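Local coordinates for hypothetical protein (Neisseria meningitidis, PDB 2O5H) that is of unknown function but belongs to the DUF596 family of conserved bacterial proteins and forms a two-chain assembly, at residues D47-K51 / W92-E96; T27-P33 / Y121-I125; F59-R64 / P81-E85. One frame throughout, in Å; residues are numbered along the deposited sequence.

Interaction 1 of 3, residues D47-K51 / W92-E96; sequences DFEEK and WPEYE
Phe48 and Lys51, in the first turn of helix 48-64, make a surface contact with the loop that leaves helix 81-91. The contact joins an aromatic ring laid against loop backbone to one salt bridge. The phenyl ring does most of the work. CG of Phe48 is anti to the backbone N (chi1 -179°), and this swings the ring out along residues 93-96. Backbone N of Glu96 sits over the centre of one ring face, and the carbonyl carbon of Tyr95 lies over the same face nearer the rim. CB of Glu96 packs at 3.6 Å from Phe48 CD1. At the far end of the ring, Pro93 O meets the edge in the ring plane, 3.4 Å from Phe48 CZ. The ring edge carries partial positive charge, so this approach of a carbonyl oxygen is probably mildly attractive. Trp92 NE1 approaches the same CZ obliquely. The Phe48 and Trp92 rings are nearly parallel (19°) but slid apart, with little overlap.

The polar part lies beyond CG of Glu96. Its extended chain runs past Phe48 to the lysine, whose own chain bends at chi3. Lys51 NZ meets Glu96 OE1 at 2.8 Å, on the syn side and 23° out of the carboxylate plane. The second oxygen, OE2, pairs with Lys42, so two lysines share this carboxylate. Asp47 caps the same helix start: Glu50 N donates to Asp47 OD2 at 3.0 Å.

Helix 34-41 packs alongside, with Trp38 touching Phe48, Lys51 and Trp92. Helix 110-116 meets the loop through Ile110 and Trp113. On helix 48-64 itself, Phe55 and Phe56 also meet the Trp92 ring.

Interaction 2 of 3, residues T27-P33 / Y121-I125; sequences TINYELP and YAVWI
Trp124 of strand 121-125 lays its indole against the end of helix 20-30 and the turn that follows. Its CG is anti to the carbonyl carbon (chi1 -73°), which carries the ring off the strand toward Glu31. CB of Trp124 comes first, 3.7 Å from Glu31 CG. At Trp124 CG the nearest atom is Glu31 CB. That methylene stands over the face of the five-membered ring, 3.7 Å from its centroid, a CH-pi contact. CD1 lies beside the carbonyl group of Glu31. NE1 then donates to Leu32 O at 2.8 Å. The oxygen is in the indole plane, but the bond is bent, with an N-H...O angle of 139°, and the donor stands 55° above the carbonyl plane. Farther out, CZ2 has Leu32 O at the ring edge and Thr27 O over the face. CH2, at the tip, has Thr27 O over the ring face at 3.4 Å. CZ3 meets CA of Ile28, and Ile28 CG1 is 4.0 Å from Trp124 CZ3.

Glu31 has positive phi and closes the helix in a Schellman motif, though the two backbone bonds there, Leu32 N to Thr27 O and Glu31 N to Ile28 O, are both weak. Its side chain runs past the indole in the opposite direction. A water links Glu31 OE2, at 3.0 Å, to Trp124 O, at 2.8 Å. Beyond the turn, Ala122 CB packs on Pro33 CA. Tyr30, on another side of this helix, hydrogen-bonds through OH to Asp23 of the second subunit.

The chemistry is mixed. A largely apolar ring covers the helix end, while its one N-H meets a carbonyl of the turn. That bond probably sets the rotation of the indole, and the water links the Glu31 carboxylate to the backbone carbonyl of Trp124.

Interaction 3 of 3, residues F59-R64 / P81-E85; sequences FKELLR and PEEWE
Two helices joined through the hairpin of strands 68-72 and 75-76 pack here, the end of helix 48-64 against the start of helix 81-91. Their short axes come within 9.4 Å and run roughly antiparallel, at 143°. Pro81, in the first turn of its helix, faces Lys60, Leu63 and Arg64. Its ring fits close to the other backbone: CG of Pro81 is 3.8 Å from Arg64 N and 4.1 Å from Leu63 CB. Leu63 points toward the second helix and sets CD1 at 3.9 Å from Trp84 CB. The same CD1 also lies over one face of the Phe59 ring, toward its rim. The Phe59 torsion (chi1 175°) turns CG away from the backbone N and brings the CE2 edge to Glu85 N and close to Trp84 CB.

Lys60 runs past Pro81. Its chain bends at chi3 and chi4, with Lys60 CD at 3.6 Å from Pro81 O. Lys60 NZ reaches Glu85 OE1 at 3.3 Å, a weak bond within a salt bridge. The stronger partner of Glu85 is Arg89, which binds OE2 one turn farther along the helix.

The apolar centre continues into the sheet and neighbouring helices. On strand 68-72, Leu68 touches Leu63, and Leu70 touches Phe59 and Trp84. Phe88 meets the Phe59 ring, and Leu34 of helix 34-41 packs on that phenylalanine too.

In the fold
From the N terminus, residues 27-33 come first, at the end of helix 20-30. Interaction 2 joins them to strand 121-125 and closes the longest loop, with 87 residues between its segments. Interaction 1 is nested inside it, tying the start of helix 48-64 to the loop after helix 81-91. Interaction 3 is nested again, closing 16 residues between the end of helix 48-64 and the start of helix 81-91. No loops cross. Interactions 1 and 3 use the two ends of helix 48-64, with centres 18 Å apart. Interactions 2 and 3 touch through Leu62, which packs on Thr27, Ile28 and Trp124, so helices and sheet share one core there.

Interaction 1 of 3, residues D47-K51 / W92-E96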
loop_
_atom_site.group_PDB
_atom_site.type_symbol
_atom_site.label_atom_id
_atom_site.label_comp_id
_atom_site.label_asym_id
_atom_site.label_seq_id
_atom_site.Cartn_x
_atom_site.Cartn_y
_atom_site.Cartn_z
ATOM N N ASP A 47 -16.624 5.972 -5.682
ATOM C CA ASP A 47 -17.207 6.803 -4.621
ATOM C C ASP A 47 -16.409 6.769 -3.319
ATOM O O ASP A 47 -16.078 5.679 -2.803
ATOM C CB ASP A 47 -18.645 6.348 -4.339
ATOM C CG ASP A 47 -19.311 7.232 -3.321
ATOM O OD1 ASP A 47 -19.550 8.419 -3.634
ATOM O OD2 ASP A 47 -19.545 6.783 -2.205
ATOM N N PHE A 48 -16.112 7.952 -2.771
ATOM C CA PHE A 48 -15.342 8.066 -1.533
ATOM C C PHE A 48 -15.971 7.372 -0.307
ATOM O O PHE A 48 -15.280 6.623 0.374
ATOM C CB PHE A 48 -15.001 9.537 -1.238
ATOM C CG PHE A 48 -14.175 9.742 0.019
ATOM C CD1 PHE A 48 -12.992 9.065 0.191
ATOM C CD2 PHE A 48 -14.611 10.620 1.017
ATOM C CE1 PHE A 48 -12.200 9.262 1.364
ATOM C CE2 PHE A 48 -13.856 10.826 2.184
ATOM C CZ PHE A 48 -12.650 10.136 2.345
ATOM N N GLU A 49 -17.260 7.627 -0.025
ATOM C CA GLU A 49 -17.950 6.937 1.066
ATOM C C GLU A 49 -17.905 5.423 0.888
ATOM O O GLU A 49 -17.650 4.720 1.857
ATOM C CB GLU A 49 -19.415 7.378 1.165
ATOM C CG GLU A 49 -20.128 6.785 2.355
ATOM C CD GLU A 49 -21.551 7.255 2.479
ATOM O OE1 GLU A 49 -22.278 7.356 1.452
ATOM O OE2 GLU A 49 -21.954 7.477 3.628
ATOM N N GLU A 50 -18.233 4.928 -0.319
ATOM C CA GLU A 50 -18.223 3.483 -0.529
ATOM C C GLU A 50 -16.835 2.862 -0.319
ATOM O O GLU A 50 -16.731 1.785 0.262
ATOM C CB GLU A 50 -18.777 3.121 -1.894
ATOM C CG GLU A 50 -20.233 3.483 -1.993
ATOM C CD GLU A 50 -20.911 2.854 -3.188
ATOM O OE1 GLU A 50 -20.224 2.551 -4.180
ATOM O OE2 GLU A 50 -22.137 2.698 -3.142
ATOM N N LYS A 51 -15.786 3.534 -0.793
ATOM C CA LYS A 51 -14.414 3.067 -0.577
ATOM C C LYS A 51 -14.075 3.046 0.914
ATOM O O LYS A 51 -13.517 2.070 1.410
ATOM C CB LYS A 51 -13.415 3.925 -1.361
ATOM C CG LYS A 51 -13.335 3.562 -2.843
ATOM C CD LYS A 51 -12.288 4.402 -3.543
ATOM C CE LYS A 51 -12.935 5.774 -3.865
ATOM N NZ LYS A 51 -12.323 6.490 -4.970
ATOM N N TRP A 92 -11.167 10.705 10.267
ATOM C CA TRP A 92 -11.087 10.343 8.859
ATOM C C TRP A 92 -11.254 11.609 8.003
ATOM O O TRP A 92 -12.171 12.408 8.227
ATOM C CB TRP A 92 -12.194 9.338 8.522
ATOM C CG TRP A 92 -12.006 8.652 7.215
ATOM C CD1 TRP A 92 -12.652 8.921 6.035
ATOM C CD2 TRP A 92 -11.121 7.558 6.968
ATOM N NE1 TRP A 92 -12.202 8.034 5.053
ATOM C CE2 TRP A 92 -11.279 7.182 5.615
ATOM C CE3 TRP A 92 -10.193 6.857 7.769
ATOM C CZ2 TRP A 92 -10.515 6.154 5.023
ATOM C CZ3 TRP A 92 -9.457 5.785 7.178
ATOM C CH2 TRP A 92 -9.645 5.446 5.830
ATOM N N PRO A 93 -10.373 11.795 6.999
ATOM C CA PRO A 93 -10.527 12.958 6.106
ATOM C C PRO A 93 -11.913 13.085 5.477
ATOM O O PRO A 93 -12.563 12.064 5.166
ATOM C CB PRO A 93 -9.520 12.648 4.988
ATOM C CG PRO A 93 -8.398 11.908 5.744
ATOM C CD PRO A 93 -9.238 10.945 6.572
ATOM N N GLU A 94 -12.301 14.335 5.214
ATOM C CA GLU A 94 -13.564 14.648 4.583
ATOM C C GLU A 94 -13.606 14.355 3.090
ATOM O O GLU A 94 -14.675 14.198 2.548
ATOM C CB GLU A 94 -13.922 16.104 4.843
ATOM C CG GLU A 94 -14.309 16.399 6.308
ATOM C CD GLU A 94 -14.788 17.844 6.498
ATOM O OE1 GLU A 94 -14.171 18.756 5.938
ATOM O OE2 GLU A 94 -15.810 18.067 7.165
ATOM N N TYR A 95 -12.444 14.285 2.444
ATOM C CA TYR A 95 -12.356 14.126 0.981
ATOM C C TYR A 95 -11.201 13.198 0.751
ATOM O O TYR A 95 -10.285 13.130 1.570
ATOM C CB TYR A 95 -12.082 15.476 0.269
ATOM C CG TYR A 95 -13.189 16.487 0.468
ATOM C CD1 TYR A 95 -14.326 16.491 -0.373
ATOM C CD2 TYR A 95 -13.130 17.408 1.506
ATOM C CE1 TYR A 95 -15.330 17.359 -0.169
ATOM C CE2 TYR A 95 -14.145 18.298 1.716
ATOM C CZ TYR A 95 -15.241 18.268 0.868
ATOM O OH TYR A 95 -16.257 19.144 1.055
ATOM N N GLU A 96 -11.248 12.462 -0.361
ATOM C CA GLU A 96 -10.198 11.498 -0.685
ATOM C C GLU A 96 -8.921 12.287 -0.964
ATOM O O GLU A 96 -7.808 11.853 -0.623
ATOM C CB GLU A 96 -10.606 10.678 -1.916
ATOM C CG GLU A 96 -9.685 9.519 -2.211
ATOM C CD GLU A 96 -10.197 8.659 -3.397
ATOM O OE1 GLU A 96 -11.382 8.794 -3.787
ATOM O OE2 GLU A 96 -9.415 7.842 -3.905
#

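Interaction 2 of 3, residues T27-P33 / Y121-I125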
loop_
_atom_site.group_PDB
_atom_site.type_symbol
_atom_site.label_atom_id
_atom_site.label_comp_id
_atom_site.label_asym_id
_atom_site.label_seq_id
_atom_site.Cartn_x
_atom_site.Cartn_y
_atom_site.Cartn_z
ATOM N N THR A 27 -3.670 -8.894 1.338
ATOM C CA THR A 27 -3.010 -8.027 2.341
ATOM C C THR A 27 -2.213 -8.854 3.399
ATOM O O THR A 27 -1.146 -8.429 3.854
ATOM C CB THR A 27 -4.054 -7.105 3.018
ATOM O OG1 THR A 27 -5.095 -7.938 3.531
ATOM C CG2 THR A 27 -4.657 -6.125 1.961
ATOM N N ILE A 28 -2.716 -10.034 3.768
ATOM C CA ILE A 28 -1.964 -10.959 4.654
ATOM C C ILE A 28 -0.675 -11.399 3.954
ATOM O O ILE A 28 0.430 -11.393 4.542
ATOM C CB ILE A 28 -2.803 -12.249 5.001
ATOM C CG1 ILE A 28 -3.984 -11.918 5.917
ATOM C CG2 ILE A 28 -1.897 -13.381 5.578
ATOM C CD1 ILE A 28 -5.001 -13.079 5.977
ATOM N N ASN A 29 -0.794 -11.764 2.683
ATOM C CA ASN A 29 0.381 -12.263 1.963
ATOM C C ASN A 29 1.564 -11.305 1.937
ATOM O O ASN A 29 2.694 -11.727 2.087
ATOM C CB ASN A 29 0.058 -12.684 0.533
ATOM C CG ASN A 29 1.203 -13.455 -0.103
ATOM O OD1 ASN A 29 1.545 -14.545 0.343
ATOM N ND2 ASN A 29 1.834 -12.870 -1.117
ATOM N N TYR A 30 1.297 -10.021 1.766
ATOM C CA TYR A 30 2.368 -9.047 1.595
ATOM C C TYR A 30 2.591 -8.151 2.797
ATOM O O TYR A 30 3.450 -7.266 2.760
ATOM C CB TYR A 30 2.100 -8.199 0.344
ATOM C CG TYR A 30 2.211 -9.037 -0.916
ATOM C CD1 TYR A 30 3.450 -9.526 -1.346
ATOM C CD2 TYR A 30 1.084 -9.356 -1.644
ATOM C CE1 TYR A 30 3.558 -10.327 -2.490
ATOM C CE2 TYR A 30 1.168 -10.149 -2.794
ATOM C CZ TYR A 30 2.407 -10.630 -3.205
ATOM O OH TYR A 30 2.492 -11.407 -4.335
ATOM N N GLU A 31 1.783 -8.356 3.843
ATOM C CA GLU A 31 1.885 -7.603 5.107
ATOM C C GLU A 31 1.950 -6.104 4.824
ATOM O O GLU A 31 2.870 -5.395 5.239
ATOM C CB GLU A 31 3.013 -8.166 6.012
ATOM C CG GLU A 31 2.774 -9.655 6.287
ATOM C CD GLU A 31 3.718 -10.324 7.276
ATOM O OE1 GLU A 31 4.909 -9.945 7.358
ATOM O OE2 GLU A 31 3.246 -11.291 7.937
ATOM N N LEU A 32 0.909 -5.648 4.132
ATOM C CA LEU A 32 0.799 -4.287 3.598
ATOM C C LEU A 32 0.425 -3.259 4.687
ATOM O O LEU A 32 -0.387 -3.565 5.552
ATOM C CB LEU A 32 -0.270 -4.270 2.471
ATOM C CG LEU A 32 0.152 -5.031 1.191
ATOM C CD1 LEU A 32 -0.970 -4.941 0.142
ATOM C CD2 LEU A 32 1.459 -4.437 0.648
ATOM N N PRO A 33 1.043 -2.044 4.652
ATOM C CA PRO A 33 0.681 -0.912 5.557
ATOM C C PRO A 33 -0.739 -0.455 5.290
ATOM O O PRO A 33 -1.305 -0.823 4.265
ATOM C CB PRO A 33 1.688 0.182 5.205
ATOM C CG PRO A 33 2.146 -0.190 3.807
ATOM C CD PRO A 33 2.156 -1.695 3.758
ATOM N N TYR A 121 -0.589 2.402 13.337
ATOM C CA TYR A 121 0.114 1.833 12.155
ATOM C C TYR A 121 0.172 0.324 12.229
ATOM O O TYR A 121 0.155 -0.278 13.313
ATOM C CB TYR A 121 1.540 2.418 12.003
ATOM C CG TYR A 121 1.490 3.895 11.736
ATOM C CD1 TYR A 121 1.286 4.402 10.423
ATOM C CD2 TYR A 121 1.578 4.806 12.797
ATOM C CE1 TYR A 121 1.185 5.789 10.199
ATOM C CE2 TYR A 121 1.485 6.158 12.584
ATOM C CZ TYR A 121 1.296 6.655 11.289
ATOM O OH TYR A 121 1.239 8.038 11.119
ATOM N N ALA A 122 0.229 -0.292 11.061
ATOM C CA ALA A 122 0.079 -1.739 10.942
ATOM C C ALA A 122 1.270 -2.559 11.463
ATOM O O ALA A 122 2.442 -2.312 11.115
ATOM C CB ALA A 122 -0.259 -2.119 9.455
ATOM N N VAL A 123 0.935 -3.542 12.291
ATOM C CA VAL A 123 1.831 -4.650 12.674
ATOM C C VAL A 123 1.170 -5.950 12.260
ATOM O O VAL A 123 0.015 -6.201 12.601
ATOM C CB VAL A 123 2.126 -4.638 14.194
ATOM C CG1 VAL A 123 3.043 -5.802 14.580
ATOM C CG2 VAL A 123 2.747 -3.289 14.567
ATOM N N TRP A 124 1.899 -6.783 11.519
ATOM C CA TRP A 124 1.341 -8.030 10.993
ATOM C C TRP A 124 1.861 -9.200 11.812
ATOM O O TRP A 124 3.068 -9.308 12.044
ATOM C CB TRP A 124 1.741 -8.202 9.534
ATOM C CG TRP A 124 0.981 -7.264 8.668
ATOM C CD1 TRP A 124 1.321 -5.994 8.316
ATOM C CD2 TRP A 124 -0.304 -7.525 8.096
ATOM N NE1 TRP A 124 0.307 -5.436 7.537
ATOM C CE2 TRP A 124 -0.700 -6.368 7.397
ATOM C CE3 TRP A 124 -1.167 -8.643 8.114
ATOM C CZ2 TRP A 124 -1.911 -6.300 6.683
ATOM C CZ3 TRP A 124 -2.376 -8.569 7.430
ATOM C CH2 TRP A 124 -2.742 -7.402 6.725
ATOM N N ILE A 125 0.935 -10.053 12.237
ATOM C CA ILE A 125 1.230 -11.194 13.101
ATOM C C ILE A 125 1.237 -12.455 12.238
ATOM O O ILE A 125 0.247 -12.777 11.583
ATOM C CB ILE A 125 0.223 -11.313 14.303
ATOM C CG1 ILE A 125 -0.080 -9.939 14.922
ATOM C CG2 ILE A 125 0.710 -12.386 15.362
ATOM C CD1 ILE A 125 1.145 -9.228 15.501
HETATM O O HOH W 1 4.440 -11.278 10.660
#

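Interaction 3 of 3, residues F59-R64 / P81-E85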
loop_
_atom_site.group_PDB
_atom_site.type_symbol
_atom_site.label_atom_id
_atom_site.label_comp_id
_atom_site.label_asym_id
_atom_site.label_seq_id
_atom_site.Cartn_x
_atom_site.Cartn_y
_atom_site.Cartn_z
ATOM N N PHE A 59 -10.275 -3.705 7.150
ATOM C CA PHE A 59 -9.548 -3.316 8.364
ATOM C C PHE A 59 -10.067 -4.107 9.565
ATOM O O PHE A 59 -9.287 -4.755 10.273
ATOM C CB PHE A 59 -9.784 -1.818 8.490
ATOM C CG PHE A 59 -9.255 -1.145 9.712
ATOM C CD1 PHE A 59 -7.935 -0.711 9.767
ATOM C CD2 PHE A 59 -10.137 -0.801 10.757
ATOM C CE1 PHE A 59 -7.468 0.017 10.896
ATOM C CE2 PHE A 59 -9.696 -0.084 11.877
ATOM C CZ PHE A 59 -8.360 0.332 11.940
ATOM N N LYS A 60 -11.376 -4.054 9.813
ATOM C CA LYS A 60 -11.940 -4.762 10.950
ATOM C C LYS A 60 -11.785 -6.272 10.831
ATOM O O LYS A 60 -11.535 -6.948 11.823
ATOM C CB LYS A 60 -13.420 -4.432 11.186
ATOM C CG LYS A 60 -13.654 -3.013 11.682
ATOM C CD LYS A 60 -14.875 -2.904 12.559
ATOM C CE LYS A 60 -16.173 -3.366 11.871
ATOM N NZ LYS A 60 -16.474 -2.614 10.628
ATOM N N GLU A 61 -11.920 -6.821 9.631
ATOM C CA GLU A 61 -11.789 -8.292 9.532
ATOM C C GLU A 61 -10.348 -8.777 9.819
ATOM O O GLU A 61 -10.130 -9.820 10.469
ATOM C CB GLU A 61 -12.261 -8.774 8.171
ATOM C CG GLU A 61 -12.348 -10.266 8.029
ATOM C CD GLU A 61 -13.485 -10.885 8.855
ATOM O OE1 GLU A 61 -14.248 -10.163 9.542
ATOM O OE2 GLU A 61 -13.620 -12.128 8.799
ATOM N N LEU A 62 -9.369 -8.005 9.368
ATOM C CA LEU A 62 -7.992 -8.338 9.649
ATOM C C LEU A 62 -7.698 -8.233 11.138
ATOM O O LEU A 62 -7.011 -9.107 11.688
ATOM C CB LEU A 62 -7.049 -7.446 8.843
ATOM C CG LEU A 62 -7.124 -7.634 7.330
ATOM C CD1 LEU A 62 -6.511 -6.382 6.654
ATOM C CD2 LEU A 62 -6.363 -8.864 6.920
ATOM N N LEU A 63 -8.207 -7.179 11.785
ATOM C CA LEU A 63 -8.048 -7.020 13.243
ATOM C C LEU A 63 -8.722 -8.176 13.973
ATOM O O LEU A 63 -8.115 -8.778 14.865
ATOM C CB LEU A 63 -8.591 -5.676 13.741
ATOM C CG LEU A 63 -7.877 -4.399 13.274
ATOM C CD1 LEU A 63 -8.756 -3.161 13.585
ATOM C CD2 LEU A 63 -6.495 -4.296 13.916
ATOM N N ARG A 64 -9.957 -8.488 13.565
ATOM C CA ARG A 64 -10.777 -9.524 14.203
ATOM C C ARG A 64 -10.166 -10.927 14.133
ATOM O O ARG A 64 -10.304 -11.733 15.069
ATOM C CB ARG A 64 -12.159 -9.576 13.557
ATOM C CG ARG A 64 -13.273 -9.798 14.562
ATOM C CD ARG A 64 -14.152 -11.020 14.301
ATOM N NE ARG A 64 -14.434 -11.322 12.896
ATOM C CZ ARG A 64 -13.977 -12.390 12.240
ATOM N NH1 ARG A 64 -13.184 -13.281 12.835
ATOM N NH2 ARG A 64 -14.316 -12.574 10.976
ATOM N N PRO A 81 -11.853 -4.426 17.330
ATOM C CA PRO A 81 -11.957 -3.911 15.969
ATOM C C PRO A 81 -12.916 -2.740 15.877
ATOM O O PRO A 81 -12.654 -1.794 15.140
ATOM C CB PRO A 81 -12.458 -5.127 15.169
ATOM C CG PRO A 81 -11.957 -6.308 15.952
ATOM C CD PRO A 81 -12.175 -5.868 17.390
ATOM N N GLU A 82 -14.019 -2.816 16.618
ATOM C CA GLU A 82 -15.007 -1.742 16.673
ATOM C C GLU A 82 -14.424 -0.445 17.263
ATOM O O GLU A 82 -14.645 0.634 16.733
ATOM C CB GLU A 82 -16.231 -2.183 17.496
ATOM C CG GLU A 82 -17.113 -3.209 16.788
ATOM C CD GLU A 82 -16.417 -4.577 16.541
ATOM O OE1 GLU A 82 -15.575 -5.044 17.372
ATOM O OE2 GLU A 82 -16.732 -5.180 15.479
ATOM N N GLU A 83 -13.693 -0.570 18.366
ATOM C CA GLU A 83 -13.029 0.578 18.983
ATOM C C GLU A 83 -12.061 1.257 18.029
ATOM O O GLU A 83 -12.008 2.491 17.967
ATOM C CB GLU A 83 -12.299 0.180 20.271
ATOM C CG GLU A 83 -13.253 -0.051 21.443
ATOM C CD GLU A 83 -12.588 -0.732 22.617
ATOM O OE1 GLU A 83 -11.405 -1.112 22.529
ATOM O OE2 GLU A 83 -13.267 -0.878 23.647
ATOM N N TRP A 84 -11.294 0.459 17.287
ATOM C CA TRP A 84 -10.317 1.008 16.363
ATOM C C TRP A 84 -11.033 1.679 15.183
ATOM O O TRP A 84 -10.625 2.728 14.718
ATOM C CB TRP A 84 -9.394 -0.074 15.843
ATOM C CG TRP A 84 -8.139 -0.378 16.630
ATOM C CD1 TRP A 84 -7.691 -1.617 16.982
ATOM C CD2 TRP A 84 -7.135 0.557 17.071
ATOM N NE1 TRP A 84 -6.468 -1.523 17.650
ATOM C CE2 TRP A 84 -6.103 -0.198 17.698
ATOM C CE3 TRP A 84 -7.001 1.959 16.988
ATOM C CZ2 TRP A 84 -4.949 0.409 18.259
ATOM C CZ3 TRP A 84 -5.831 2.564 17.526
ATOM C CH2 TRP A 84 -4.831 1.780 18.156
ATOM N N GLU A 85 -12.113 1.077 14.709
ATOM C CA GLU A 85 -12.890 1.760 13.671
ATOM C C GLU A 85 -13.306 3.166 14.138
ATOM O O GLU A 85 -13.181 4.122 13.376
ATOM C CB GLU A 85 -14.106 0.932 13.222
ATOM C CG GLU A 85 -14.983 1.681 12.166
ATOM C CD GLU A 85 -16.221 0.916 11.804
ATOM O OE1 GLU A 85 -16.629 0.054 12.626
ATOM O OE2 GLU A 85 -16.799 1.188 10.718
#